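Local coordinates for PGRP-Hd - Peptidoglycan recognition protein homologue (Alvinella pompejana, PDB 3EP1) that probably recognises bacterial peptidoglycan in innate immunity, as a homologue of the peptidoglycan recognition proteins with an N-acetylmuramoyl-L-alanine amidase-type domain, at residues 4-9 and 87-92; 12-17 and 62-67; 24-29 and 109-114; 28-33 and 100-105. One frame throughout, in Å; residues are numbered along the deposited sequence.

Contact 1: 4-9 and 87-92; sequences SIVPRQ and DGVIYE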
loop_
_atom_site.group_PDB
_atom_site.type_symbol
_atom_site.label_atom_id
_atom_site.label_comp_id
_atom_site.label_asym_id
_atom_site.label_seq_id
_atom_site.Cartn_x
_atom_site.Cartn_y
_atom_site.Cartn_z
ATOM N N SER A 4 8.707 5.053 1.786
ATOM C CA SER A 4 7.513 5.071 2.616
ATOM C C SER A 4 6.861 6.445 2.608
ATOM O O SER A 4 7.460 7.427 2.170
ATOM C CB SER A 4 7.849 4.692 4.057
ATOM O OG SER A 4 8.491 5.764 4.725
ATOM N N ILE A 5 5.618 6.495 3.070
ATOM C CA ILE A 5 4.882 7.741 3.156
ATOM C C ILE A 5 5.569 8.510 4.283
ATOM O O ILE A 5 5.987 7.906 5.274
ATOM C CB ILE A 5 3.391 7.465 3.493
ATOM C CG1 ILE A 5 2.697 6.852 2.266
ATOM C CG2 ILE A 5 2.686 8.741 3.917
ATOM C CD1 ILE A 5 1.380 6.170 2.565
ATOM N N VAL A 6 5.719 9.821 4.128
ATOM C CA VAL A 6 6.366 10.621 5.168
ATOM C C VAL A 6 5.410 10.853 6.350
ATOM O O VAL A 6 4.389 11.521 6.215
ATOM C CB VAL A 6 6.843 11.981 4.618
ATOM C CG1 VAL A 6 7.486 12.784 5.725
ATOM C CG2 VAL A 6 7.839 11.771 3.485
ATOM N N PRO A 7 5.746 10.308 7.531
ATOM C CA PRO A 7 4.926 10.440 8.739
ATOM C C PRO A 7 4.856 11.865 9.277
ATOM O O PRO A 7 5.733 12.683 9.002
ATOM C CB PRO A 7 5.607 9.482 9.707
ATOM C CG PRO A 7 7.051 9.684 9.362
ATOM C CD PRO A 7 7.040 9.675 7.849
ATOM N N ARG A 8 3.803 12.140 10.048
ATOM C CA ARG A 8 3.567 13.454 10.648
ATOM C C ARG A 8 4.807 14.001 11.342
ATOM O O ARG A 8 5.189 15.152 11.139
ATOM C CB ARG A 8 2.441 13.382 11.685
ATOM C CG ARG A 8 1.062 13.087 11.136
ATOM C CD ARG A 8 0.052 12.936 12.270
ATOM N NE ARG A 8 -0.167 14.187 12.995
ATOM C CZ ARG A 8 -0.951 15.172 12.570
ATOM N NH1 ARG A 8 -1.599 15.055 11.421
ATOM N NH2 ARG A 8 -1.096 16.271 13.295
ATOM N N GLN A 9 5.426 13.170 12.169
ATOM C CA GLN A 9 6.604 13.596 12.905
ATOM C C GLN A 9 7.805 13.976 12.038
ATOM O O GLN A 9 8.674 14.719 12.488
ATOM C CB GLN A 9 7.017 12.526 13.918
ATOM C CG GLN A 9 8.270 12.906 14.671
ATOM C CD GLN A 9 8.430 12.205 16.011
ATOM O OE1 GLN A 9 9.318 12.554 16.792
ATOM N NE2 GLN A 9 7.575 11.217 16.286
ATOM N N ASP A 87 7.530 15.708 -6.909
ATOM C CA ASP A 87 8.564 14.699 -7.070
ATOM C C ASP A 87 8.062 13.339 -6.614
ATOM O O ASP A 87 8.841 12.410 -6.468
ATOM C CB ASP A 87 9.824 15.081 -6.289
ATOM C CG ASP A 87 10.575 16.231 -6.929
ATOM O OD1 ASP A 87 10.894 16.137 -8.133
ATOM O OD2 ASP A 87 10.856 17.229 -6.236
ATOM N N GLY A 88 6.756 13.227 -6.385
ATOM C CA GLY A 88 6.185 11.958 -5.967
ATOM C C GLY A 88 6.269 11.609 -4.491
ATOM O O GLY A 88 5.951 10.487 -4.100
ATOM N N VAL A 89 6.692 12.556 -3.664
ATOM C CA VAL A 89 6.791 12.315 -2.233
ATOM C C VAL A 89 5.404 12.428 -1.593
ATOM O O VAL A 89 4.700 13.408 -1.798
ATOM C CB VAL A 89 7.747 13.339 -1.570
ATOM C CG1 VAL A 89 7.883 13.046 -0.084
ATOM C CG2 VAL A 89 9.114 13.297 -2.263
ATOM N N ILE A 90 5.013 11.420 -0.823
ATOM C CA ILE A 90 3.713 11.428 -0.158
ATOM C C ILE A 90 3.861 11.768 1.323
ATOM O O ILE A 90 4.667 11.156 2.018
ATOM C CB ILE A 90 3.019 10.051 -0.255
ATOM C CG1 ILE A 90 2.851 9.635 -1.715
ATOM C CG2 ILE A 90 1.662 10.112 0.407
ATOM C CD1 ILE A 90 2.183 8.266 -1.893
ATOM N N TYR A 91 3.079 12.730 1.809
ATOM C CA TYR A 91 3.153 13.117 3.215
ATOM C C TYR A 91 1.889 12.770 3.968
ATOM O O TYR A 91 0.779 12.955 3.471
ATOM C CB TYR A 91 3.396 14.625 3.383
ATOM C CG TYR A 91 4.647 15.142 2.724
ATOM C CD1 TYR A 91 4.629 15.555 1.396
ATOM C CD2 TYR A 91 5.853 15.204 3.421
ATOM C CE1 TYR A 91 5.776 16.019 0.775
ATOM C CE2 TYR A 91 7.013 15.668 2.805
ATOM C CZ TYR A 91 6.967 16.074 1.485
ATOM O OH TYR A 91 8.105 16.543 0.857
ATOM N N GLU A 92 2.059 12.286 5.187
ATOM C CA GLU A 92 0.912 11.934 5.987
ATOM C C GLU A 92 0.314 13.185 6.620
ATOM O O GLU A 92 1.013 13.953 7.269
ATOM C CB GLU A 92 1.293 10.932 7.084
ATOM C CG GLU A 92 0.148 10.691 8.060
ATOM C CD GLU A 92 0.526 9.846 9.247
ATOM O OE1 GLU A 92 1.720 9.818 9.621
ATOM O OE2 GLU A 92 -0.390 9.226 9.824
HETATM O O HOH W 1 6.902 8.895 -0.199
#

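Contact 2: 12-17 and 62-67; sequences AAIEPR and IVKALQ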
loop_
_atom_site.group_PDB
_atom_site.type_symbol
_atom_site.label_atom_id
_atom_site.label_comp_id
_atom_site.label_asym_id
_atom_site.label_seq_id
_atom_site.Cartn_x
_atom_site.Cartn_y
_atom_site.Cartn_z
ATOM N N ALA A 12 7.547 17.574 11.469
ATOM C CA ALA A 12 7.335 18.264 12.750
ATOM C C ALA A 12 5.896 18.679 13.016
ATOM O O ALA A 12 5.640 19.792 13.459
ATOM C CB ALA A 12 8.233 19.484 12.839
ATOM N N ALA A 13 4.958 17.777 12.764
ATOM C CA ALA A 13 3.552 18.085 12.969
ATOM C C ALA A 13 3.187 18.219 14.442
ATOM O O ALA A 13 3.731 17.520 15.291
ATOM C CB ALA A 13 2.688 17.004 12.317
ATOM N N ILE A 14 2.272 19.138 14.737
ATOM C CA ILE A 14 1.783 19.329 16.095
ATOM C C ILE A 14 0.566 18.401 16.198
ATOM O O ILE A 14 -0.159 18.227 15.224
ATOM C CB ILE A 14 1.343 20.790 16.333
ATOM C CG1 ILE A 14 2.560 21.715 16.274
ATOM C CG2 ILE A 14 0.641 20.916 17.677
ATOM C CD1 ILE A 14 2.213 23.176 16.412
ATOM N N GLU A 15 0.343 17.797 17.359
ATOM C CA GLU A 15 -0.786 16.892 17.512
ATOM C C GLU A 15 -2.109 17.575 17.173
ATOM O O GLU A 15 -2.254 18.787 17.299
ATOM C CB GLU A 15 -0.842 16.328 18.934
ATOM C CG GLU A 15 -1.149 17.358 19.994
ATOM C CD GLU A 15 -1.278 16.752 21.376
ATOM O OE1 GLU A 15 -1.574 17.509 22.318
ATOM O OE2 GLU A 15 -1.076 15.527 21.524
ATOM N N PRO A 16 -3.096 16.790 16.732
ATOM C CA PRO A 16 -4.409 17.328 16.371
ATOM C C PRO A 16 -5.128 17.864 17.608
ATOM O O PRO A 16 -4.920 17.361 18.713
ATOM C CB PRO A 16 -5.144 16.109 15.801
ATOM C CG PRO A 16 -4.055 15.116 15.496
ATOM C CD PRO A 16 -3.089 15.324 16.616
ATOM N N ARG A 17 -5.959 18.883 17.430
ATOM C CA ARG A 17 -6.718 19.394 18.561
ATOM C C ARG A 17 -7.601 18.239 19.015
ATOM O O ARG A 17 -7.673 17.922 20.204
ATOM C CB ARG A 17 -7.583 20.571 18.136
ATOM C CG ARG A 17 -6.809 21.847 17.996
ATOM C CD ARG A 17 -7.677 22.967 17.473
ATOM N NE ARG A 17 -7.001 24.254 17.636
ATOM C CZ ARG A 17 -7.151 25.290 16.821
ATOM N NH1 ARG A 17 -7.957 25.198 15.774
ATOM N NH2 ARG A 17 -6.487 26.415 17.056
ATOM N N ILE A 62 6.570 23.366 3.824
ATOM C CA ILE A 62 5.291 23.862 3.330
ATOM C C ILE A 62 4.145 23.132 4.010
ATOM O O ILE A 62 3.135 23.740 4.356
ATOM C CB ILE A 62 5.140 23.683 1.800
ATOM C CG1 ILE A 62 6.089 24.627 1.063
ATOM C CG2 ILE A 62 3.702 23.985 1.392
ATOM C CD1 ILE A 62 6.068 24.474 -0.444
ATOM N N VAL A 63 4.306 21.827 4.196
ATOM C CA VAL A 63 3.276 21.031 4.839
ATOM C C VAL A 63 3.054 21.578 6.245
ATOM O O VAL A 63 1.921 21.745 6.690
ATOM C CB VAL A 63 3.674 19.537 4.901
ATOM C CG1 VAL A 63 2.631 18.752 5.648
ATOM C CG2 VAL A 63 3.817 18.980 3.495
ATOM N N LYS A 64 4.145 21.868 6.941
ATOM C CA LYS A 64 4.048 22.418 8.291
ATOM C C LYS A 64 3.297 23.749 8.236
ATOM O O LYS A 64 2.418 24.013 9.047
ATOM C CB LYS A 64 5.444 22.641 8.858
ATOM C CG LYS A 64 5.484 23.386 10.181
ATOM C CD LYS A 64 5.098 22.517 11.353
ATOM C CE LYS A 64 5.617 23.142 12.647
ATOM N NZ LYS A 64 5.422 22.276 13.825
ATOM N N ALA A 65 3.659 24.581 7.268
ATOM C CA ALA A 65 3.026 25.882 7.085
ATOM C C ALA A 65 1.523 25.752 6.857
ATOM O O ALA A 65 0.743 26.578 7.318
ATOM C CB ALA A 65 3.661 26.609 5.903
ATOM N N LEU A 66 1.122 24.721 6.122
ATOM C CA LEU A 66 -0.289 24.512 5.844
ATOM C C LEU A 66 -0.996 24.176 7.140
ATOM O O LEU A 66 -2.061 24.719 7.437
ATOM C CB LEU A 66 -0.476 23.378 4.827
ATOM C CG LEU A 66 -0.119 23.709 3.372
ATOM C CD1 LEU A 66 -0.051 22.426 2.538
ATOM C CD2 LEU A 66 -1.158 24.667 2.808
ATOM N N GLN A 67 -0.403 23.285 7.925
ATOM C CA GLN A 67 -1.025 22.921 9.184
ATOM C C GLN A 67 -1.272 24.193 9.985
ATOM O O GLN A 67 -2.391 24.449 10.411
ATOM C CB GLN A 67 -0.143 21.961 9.989
ATOM C CG GLN A 67 -0.800 21.515 11.283
ATOM C CD GLN A 67 0.092 20.663 12.144
ATOM O OE1 GLN A 67 1.237 21.020 12.412
ATOM N NE2 GLN A 67 -0.431 19.531 12.601
#

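Contact 3: 24-29 and 109-114; sequences GRADEI and HSIGVA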
loop_
_atom_site.group_PDB
_atom_site.type_symbol
_atom_site.label_atom_id
_atom_site.label_comp_id
_atom_site.label_asym_id
_atom_site.label_seq_id
_atom_site.Cartn_x
_atom_site.Cartn_y
_atom_site.Cartn_z
ATOM N N GLY A 24 -15.911 2.860 8.707
ATOM C CA GLY A 24 -15.980 2.314 7.367
ATOM C C GLY A 24 -14.919 2.870 6.438
ATOM O O GLY A 24 -14.328 3.924 6.706
ATOM N N ARG A 25 -14.664 2.156 5.346
ATOM C CA ARG A 25 -13.684 2.604 4.375
ATOM C C ARG A 25 -14.193 3.875 3.719
ATOM O O ARG A 25 -15.356 4.272 3.899
ATOM C CB ARG A 25 -13.463 1.552 3.291
ATOM C CG ARG A 25 -12.796 0.284 3.766
ATOM C CD ARG A 25 -13.791 -0.854 3.802
ATOM N NE ARG A 25 -14.412 -1.032 2.496
ATOM C CZ ARG A 25 -15.150 -2.084 2.155
ATOM N NH1 ARG A 25 -15.361 -3.054 3.028
ATOM N NH2 ARG A 25 -15.665 -2.167 0.935
ATOM N N ALA A 26 -13.315 4.520 2.968
ATOM C CA ALA A 26 -13.678 5.734 2.266
ATOM C C ALA A 26 -13.987 5.247 0.870
ATOM O O ALA A 26 -13.255 4.422 0.324
ATOM C CB ALA A 26 -12.510 6.710 2.253
ATOM N N ASP A 27 -15.084 5.730 0.302
ATOM C CA ASP A 27 -15.457 5.310 -1.025
ATOM C C ASP A 27 -15.140 6.362 -2.070
ATOM O O ASP A 27 -15.377 6.152 -3.255
ATOM C CB ASP A 27 -16.938 4.905 -1.058
ATOM C CG ASP A 27 -17.870 6.016 -0.617
ATOM O OD1 ASP A 27 -17.603 6.671 0.409
ATOM O OD2 ASP A 27 -18.892 6.220 -1.293
ATOM N N GLU A 28 -14.588 7.493 -1.639
ATOM C CA GLU A 28 -14.216 8.534 -2.593
ATOM C C GLU A 28 -13.009 9.383 -2.184
ATOM O O GLU A 28 -12.792 9.668 -1.008
ATOM C CB GLU A 28 -15.427 9.423 -2.923
ATOM C CG GLU A 28 -16.117 10.074 -1.739
ATOM C CD GLU A 28 -17.518 10.545 -2.096
ATOM O OE1 GLU A 28 -18.206 11.129 -1.233
ATOM O OE2 GLU A 28 -17.928 10.319 -3.253
ATOM N N ILE A 29 -12.213 9.762 -3.176
ATOM C CA ILE A 29 -11.020 10.572 -2.950
ATOM C C ILE A 29 -11.206 11.963 -3.549
ATOM O O ILE A 29 -11.435 12.101 -4.750
ATOM C CB ILE A 29 -9.767 9.934 -3.603
ATOM C CG1 ILE A 29 -9.423 8.601 -2.932
ATOM C CG2 ILE A 29 -8.591 10.883 -3.490
ATOM C CD1 ILE A 29 -10.387 7.473 -3.206
ATOM N N HIS A 109 -16.970 10.222 4.772
ATOM C CA HIS A 109 -16.605 8.929 4.204
ATOM C C HIS A 109 -15.711 9.056 2.982
ATOM O O HIS A 109 -15.942 8.420 1.964
ATOM C CB HIS A 109 -17.871 8.137 3.860
ATOM C CG HIS A 109 -18.818 7.985 5.012
ATOM N ND1 HIS A 109 -18.547 7.180 6.100
ATOM C CD2 HIS A 109 -20.008 8.579 5.275
ATOM C CE1 HIS A 109 -19.525 7.287 6.982
ATOM N NE2 HIS A 109 -20.424 8.129 6.508
ATOM N N SER A 110 -14.674 9.877 3.088
ATOM C CA SER A 110 -13.763 10.065 1.971
ATOM C C SER A 110 -12.370 10.403 2.464
ATOM O O SER A 110 -12.139 10.583 3.657
ATOM C CB SER A 110 -14.244 11.205 1.091
ATOM O OG SER A 110 -14.089 12.423 1.796
ATOM N N ILE A 111 -11.453 10.500 1.511
ATOM C CA ILE A 111 -10.068 10.839 1.778
ATOM C C ILE A 111 -9.725 12.112 1.000
ATOM O O ILE A 111 -9.975 12.209 -0.199
ATOM C CB ILE A 111 -9.138 9.690 1.343
ATOM C CG1 ILE A 111 -9.276 8.530 2.320
ATOM C CG2 ILE A 111 -7.700 10.163 1.284
ATOM C CD1 ILE A 111 -8.792 8.855 3.707
ATOM N N GLY A 112 -9.181 13.094 1.698
ATOM C CA GLY A 112 -8.818 14.336 1.049
ATOM C C GLY A 112 -7.335 14.332 0.761
ATOM O O GLY A 112 -6.525 14.136 1.658
ATOM N N VAL A 113 -6.982 14.528 -0.501
ATOM C CA VAL A 113 -5.590 14.548 -0.901
ATOM C C VAL A 113 -5.265 15.888 -1.544
ATOM O O VAL A 113 -5.913 16.300 -2.496
ATOM C CB VAL A 113 -5.268 13.434 -1.919
ATOM C CG1 VAL A 113 -3.796 13.489 -2.287
ATOM C CG2 VAL A 113 -5.613 12.070 -1.352
ATOM N N ALA A 114 -4.265 16.568 -1.011
ATOM C CA ALA A 114 -3.853 17.851 -1.563
ATOM C C ALA A 114 -2.634 17.622 -2.438
ATOM O O ALA A 114 -1.732 16.872 -2.059
ATOM C CB ALA A 114 -3.504 18.820 -0.448
#

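Contact 4: 28-33 and 100-105; sequences EIFLWQ and GQHTKG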
loop_
_atom_site.group_PDB
_atom_site.type_symbol
_atom_site.label_atom_id
_atom_site.label_comp_id
_atom_site.label_asym_id
_atom_site.label_seq_id
_atom_site.Cartn_x
_atom_site.Cartn_y
_atom_site.Cartn_z
ATOM N N GLU A 28 -14.588 7.493 -1.639
ATOM C CA GLU A 28 -14.216 8.534 -2.593
ATOM C C GLU A 28 -13.009 9.383 -2.184
ATOM O O GLU A 28 -12.792 9.668 -1.008
ATOM C CB GLU A 28 -15.427 9.423 -2.923
ATOM C CG GLU A 28 -16.117 10.074 -1.739
ATOM C CD GLU A 28 -17.518 10.545 -2.096
ATOM O OE1 GLU A 28 -18.206 11.129 -1.233
ATOM O OE2 GLU A 28 -17.928 10.319 -3.253
ATOM N N ILE A 29 -12.213 9.762 -3.176
ATOM C CA ILE A 29 -11.020 10.572 -2.950
ATOM C C ILE A 29 -11.206 11.963 -3.549
ATOM O O ILE A 29 -11.435 12.101 -4.750
ATOM C CB ILE A 29 -9.767 9.934 -3.603
ATOM C CG1 ILE A 29 -9.423 8.601 -2.932
ATOM C CG2 ILE A 29 -8.591 10.883 -3.490
ATOM C CD1 ILE A 29 -10.387 7.473 -3.206
ATOM N N PHE A 30 -11.107 12.991 -2.717
ATOM C CA PHE A 30 -11.260 14.362 -3.196
ATOM C C PHE A 30 -9.907 15.010 -3.433
ATOM O O PHE A 30 -9.087 15.087 -2.522
ATOM C CB PHE A 30 -12.071 15.187 -2.192
ATOM C CG PHE A 30 -13.514 14.789 -2.119
ATOM C CD1 PHE A 30 -14.347 14.946 -3.228
ATOM C CD2 PHE A 30 -14.036 14.221 -0.963
ATOM C CE1 PHE A 30 -15.677 14.538 -3.187
ATOM C CE2 PHE A 30 -15.369 13.807 -0.911
ATOM C CZ PHE A 30 -16.189 13.966 -2.025
ATOM N N LEU A 31 -9.686 15.480 -4.660
ATOM C CA LEU A 31 -8.426 16.117 -5.037
ATOM C C LEU A 31 -8.456 17.638 -4.987
ATOM O O LEU A 31 -9.306 18.276 -5.611
ATOM C CB LEU A 31 -8.003 15.674 -6.442
ATOM C CG LEU A 31 -7.123 14.427 -6.582
ATOM C CD1 LEU A 31 -6.763 14.230 -8.045
ATOM C CD2 LEU A 31 -5.850 14.582 -5.766
ATOM N N TRP A 32 -7.520 18.209 -4.239
ATOM C CA TRP A 32 -7.406 19.658 -4.095
ATOM C C TRP A 32 -5.972 20.071 -4.323
ATOM O O TRP A 32 -5.060 19.384 -3.888
ATOM C CB TRP A 32 -7.788 20.109 -2.689
ATOM C CG TRP A 32 -9.215 19.970 -2.359
ATOM C CD1 TRP A 32 -9.865 18.837 -1.970
ATOM C CD2 TRP A 32 -10.189 21.018 -2.360
ATOM N NE1 TRP A 32 -11.186 19.114 -1.722
ATOM C CE2 TRP A 32 -11.415 20.445 -1.954
ATOM C CE3 TRP A 32 -10.144 22.388 -2.663
ATOM C CZ2 TRP A 32 -12.590 21.194 -1.840
ATOM C CZ3 TRP A 32 -11.312 23.133 -2.549
ATOM C CH2 TRP A 32 -12.520 22.532 -2.139
ATOM N N GLN A 33 -5.775 21.196 -4.994
ATOM C CA GLN A 33 -4.435 21.700 -5.247
ATOM C C GLN A 33 -4.164 22.772 -4.194
ATOM O O GLN A 33 -5.089 23.488 -3.799
ATOM C CB GLN A 33 -4.361 22.333 -6.633
ATOM C CG GLN A 33 -4.950 23.732 -6.694
ATOM C CD GLN A 33 -4.923 24.325 -8.084
ATOM O OE1 GLN A 33 -3.896 24.314 -8.757
ATOM N NE2 GLN A 33 -6.057 24.859 -8.518
ATOM N N GLY A 100 -11.322 14.266 7.691
ATOM C CA GLY A 100 -10.643 15.522 7.448
ATOM C C GLY A 100 -11.629 16.673 7.377
ATOM O O GLY A 100 -12.801 16.509 7.713
ATOM N N GLN A 101 -11.144 17.834 6.945
ATOM C CA GLN A 101 -11.969 19.029 6.782
ATOM C C GLN A 101 -11.498 19.700 5.488
ATOM O O GLN A 101 -10.969 20.806 5.500
ATOM C CB GLN A 101 -11.803 19.957 7.996
ATOM C CG GLN A 101 -12.446 19.389 9.263
ATOM C CD GLN A 101 -12.068 20.134 10.535
ATOM O OE1 GLN A 101 -10.923 20.082 10.984
ATOM N NE2 GLN A 101 -13.036 20.831 11.119
ATOM N N HIS A 102 -11.708 18.998 4.378
ATOM C CA HIS A 102 -11.285 19.435 3.049
ATOM C C HIS A 102 -12.410 19.675 2.043
ATOM O O HIS A 102 -12.284 20.512 1.149
ATOM C CB HIS A 102 -10.313 18.401 2.486
ATOM C CG HIS A 102 -10.773 16.988 2.674
ATOM N ND1 HIS A 102 -11.730 16.405 1.875
ATOM C CD2 HIS A 102 -10.448 16.061 3.607
ATOM C CE1 HIS A 102 -11.978 15.180 2.307
ATOM N NE2 HIS A 102 -11.213 14.948 3.358
ATOM N N THR A 103 -13.503 18.934 2.163
ATOM C CA THR A 103 -14.618 19.117 1.244
ATOM C C THR A 103 -15.910 19.228 2.052
ATOM O O THR A 103 -16.514 18.225 2.431
ATOM C CB THR A 103 -14.712 17.950 0.243
ATOM O OG1 THR A 103 -15.105 16.761 0.934
ATOM C CG2 THR A 103 -13.371 17.708 -0.410
ATOM N N LYS A 104 -16.319 20.466 2.307
ATOM C CA LYS A 104 -17.506 20.751 3.104
ATOM C C LYS A 104 -18.673 19.832 2.806
ATOM O O LYS A 104 -19.121 19.725 1.666
ATOM C CB LYS A 104 -17.928 22.211 2.923
ATOM N N GLY A 105 -19.143 19.159 3.849
ATOM C CA GLY A 105 -20.273 18.263 3.711
ATOM C C GLY A 105 -19.973 16.851 3.252
ATOM O O GLY A 105 -20.819 15.971 3.408
#

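Contact 1: 4-9 and 87-92
Val89 meets Val6 methyl to methyl, its CG1 lying 3.8 Å from Val6 CG2 as the two branches cross at a slant. Backbone bonding starts one residue on. Val6 N donates a hydrogen bond to Ile90 O at 2.7 Å, almost straight, while a water receives Ile90 N-H and donates to Ser4 O, extending the link beyond direct contact. The side chain of Ile90 offers CG2 to Ile5 CG1 at 3.9 Å. Tyr91 is bridged with Val6: the donor and acceptor of Val6 are spent on the residues flanking Tyr91, whose ring runs alongside Val6 with CD2 3.6 Å from Val6 CB before reaching helix 59-72. Glu92 closes the bridge, its N donating to Val6 O at 2.7 Å. Its CG stands anti to the backbone N (chi1 172°) and the chain continues extended, carrying the carboxylate past Pro7 to the 3-10 segment that begins at Arg8. There Glu92 OE1 accepts Arg8 N at 3.1 Å on its anti side, 34° out of the carboxylate plane. The guanidinium of Arg8 turns elsewhere, to Asp77 and the carbonyl of Gly93. With an alanine here instead of Glu92, the N-H of Arg8 is likely to lose this acceptor, and the 3-10 segment would have one link fewer to the strand. The chemistry implies that a single bridge attaches the N-terminal loop alongside 90-92, the outermost strand of the mixed sheet within this chain, with apolar branches filling in beside it and a carboxylate extending the grip to Arg8.

Contact 2: 12-17 and 62-67
Gln67 grips Ile14 at both ends of its backbone unit. Ile14 N donates to Gln67 OE1 at 3.2 Å, the N-H pointing nearly straight (177°) at a lone pair in the plane of the side-chain carbonyl. Gln67 NE2 in turn donates to Ile14 O at 2.9 Å, again on a lone pair, but this bond is bent, and the acceptor lies 29° out of the Gln67 amide plane. The reach comes from an extended chain, with CG anti to the backbone N (chi1 -177°), that carries the amide straight off the helix. Two partners hold the amide against rotation, and Asp77 OD1, a further acceptor for NE2, reinforces its orientation. One turn earlier, Lys64 bends at its second torsion and brings NZ up to Ala12 O almost head-on; the modelled 2.5 Å is too short to be relied on, so the length is doubtful. The packing around these bonds is sparse. Ile14 CG1 passes 3.8 Å from Lys64 NZ, crossing the lysine chain at a slant, and the methyl of Ala13 rests 4.0 Å from Gln67 NE2. Arg8 and Trp11 also lie against Gln67, which helps to explain why this residue is buried in an otherwise surface contact. Pairing with the N-H and C=O of a single residue is the way a side-chain amide can stand in for a backbone peptide partner. Here it ties the N-terminal segment to helix 59-72, consistent with the peptidoglycan recognition proteins, in which such a segment supplements the amidase-type core.

Contact 3: 24-29 and 109-114
Glu28 directs its CG between its own backbone N and carbonyl carbon (chi1 56°), and this brings the CG against Ser110 CB, 3.6 Å away. Ile29 places CG2 anti to its backbone N, where it meets Val113 CG2 at 3.9 Å, the two side chains running side by side in the same direction. Ile111 CG1 packs against Ala26 CB at 3.7 Å. The strands run parallel, their axes 29° apart, and the sound bridge pairs Ile29 with Ile111. Ile111 N donates to Glu28 O at 3.0 Å in a fairly straight bond, and Ile29 CA adds a CH contact to Ile111 O. Near the start of the pair the fit is poorer. Asp27 N reaches His109 O at 3.3 Å from above the carbonyl plane, while Asp27 OD1 lies 2.9 Å from the same His109 O. These are two acceptors facing each other, a pairing that is likely to be unfavourable if the carboxylate is charged. The polar ends on the Glu28 and Ser110 face find mates beyond the strands: the carboxylate of Glu28 makes salt bridges with Arg106 and Arg152, and Ser110 OG bonds to the carbonyl of Arg106. On the other face Ile29 and Ile111 both reach Leu145 of strand 145-146. In the mixed sheet, strand 26-33 lies between 110-115 and 149-152, the latter sharing backbone bonds with Asp27 and Ile29, so this contact forms one of the inner seams of the amidase-type fold.

Contact 4: 28-33 and 100-105
His102 and Thr103, the two loop residues that pack on Phe30 and Trp32, both donate their backbone N-H to a single oxygen, OD1 of Asp107. That double grip probably helps to fix this part of the loop, and across the contact itself no hydrogen bond forms. Thr103 lies over one face of Phe30, with CB 4.3 Å from the ring centroid and 22° off the normal, a CH-pi contact displaced toward the rim. Its OG1 sits between its own backbone N and carbonyl carbon (chi1 69°), which places the hydroxyl 3.3 Å from Phe30 CD2 and turns CG2 to the indole. Thr103 CG2 arrives at the edge of Trp32, in the ring plane, but the modelled 2.9 Å to Trp32 NE1 is too close to be trusted in detail. His102 meets Phe30 edge to edge, its CE1 4.0 Å from Phe30 CD2 and near the plane of both rings. The His102 carbonyl comes obliquely to the benzo part of the indole, O lying 3.1 Å from Trp32 CZ2; Trp32 NE1 is 3.4 Å from the same oxygen, but at an angle too poor for a bond. An alanine at Trp32 is likely to open a gap beside the His102 carbonyl and the Thr103 methyl, leaving this side of the loop without its indole support. Arg106 and Arg152 also pack against Phe30. The chemistry implies a division of labour in the amidase-type fold: the Asp107 carboxylate ties down the loop backbone, while a face of Phe30 and the edge of Trp32 meet it by van der Waals and CH-pi contact.

Contacts 3 and 4 are buried and share strand 26-33: contact 3 joins it to strand 110-115 through backbone bonding, whereas contact 4 covers its aromatic side chains with a loop. Their centres lie 8 Å apart, and Phe30 of contact 4 continues the bonding to Ile111 and Val113. Contact 1, partly buried, works at the outermost strand, 90-92, of the same sheet. Contact 2 is a surface join between loop and helix, held mainly by polar side chains. Contacts 1 and 2 touch through Arg8, whose carbonyl probably bonds to Ala13 N. Backbone pairing serves inner and outermost strands alike, aromatic rings carry buried contact 4, and side-chain-to-backbone bonds appear in contacts 1 and 2.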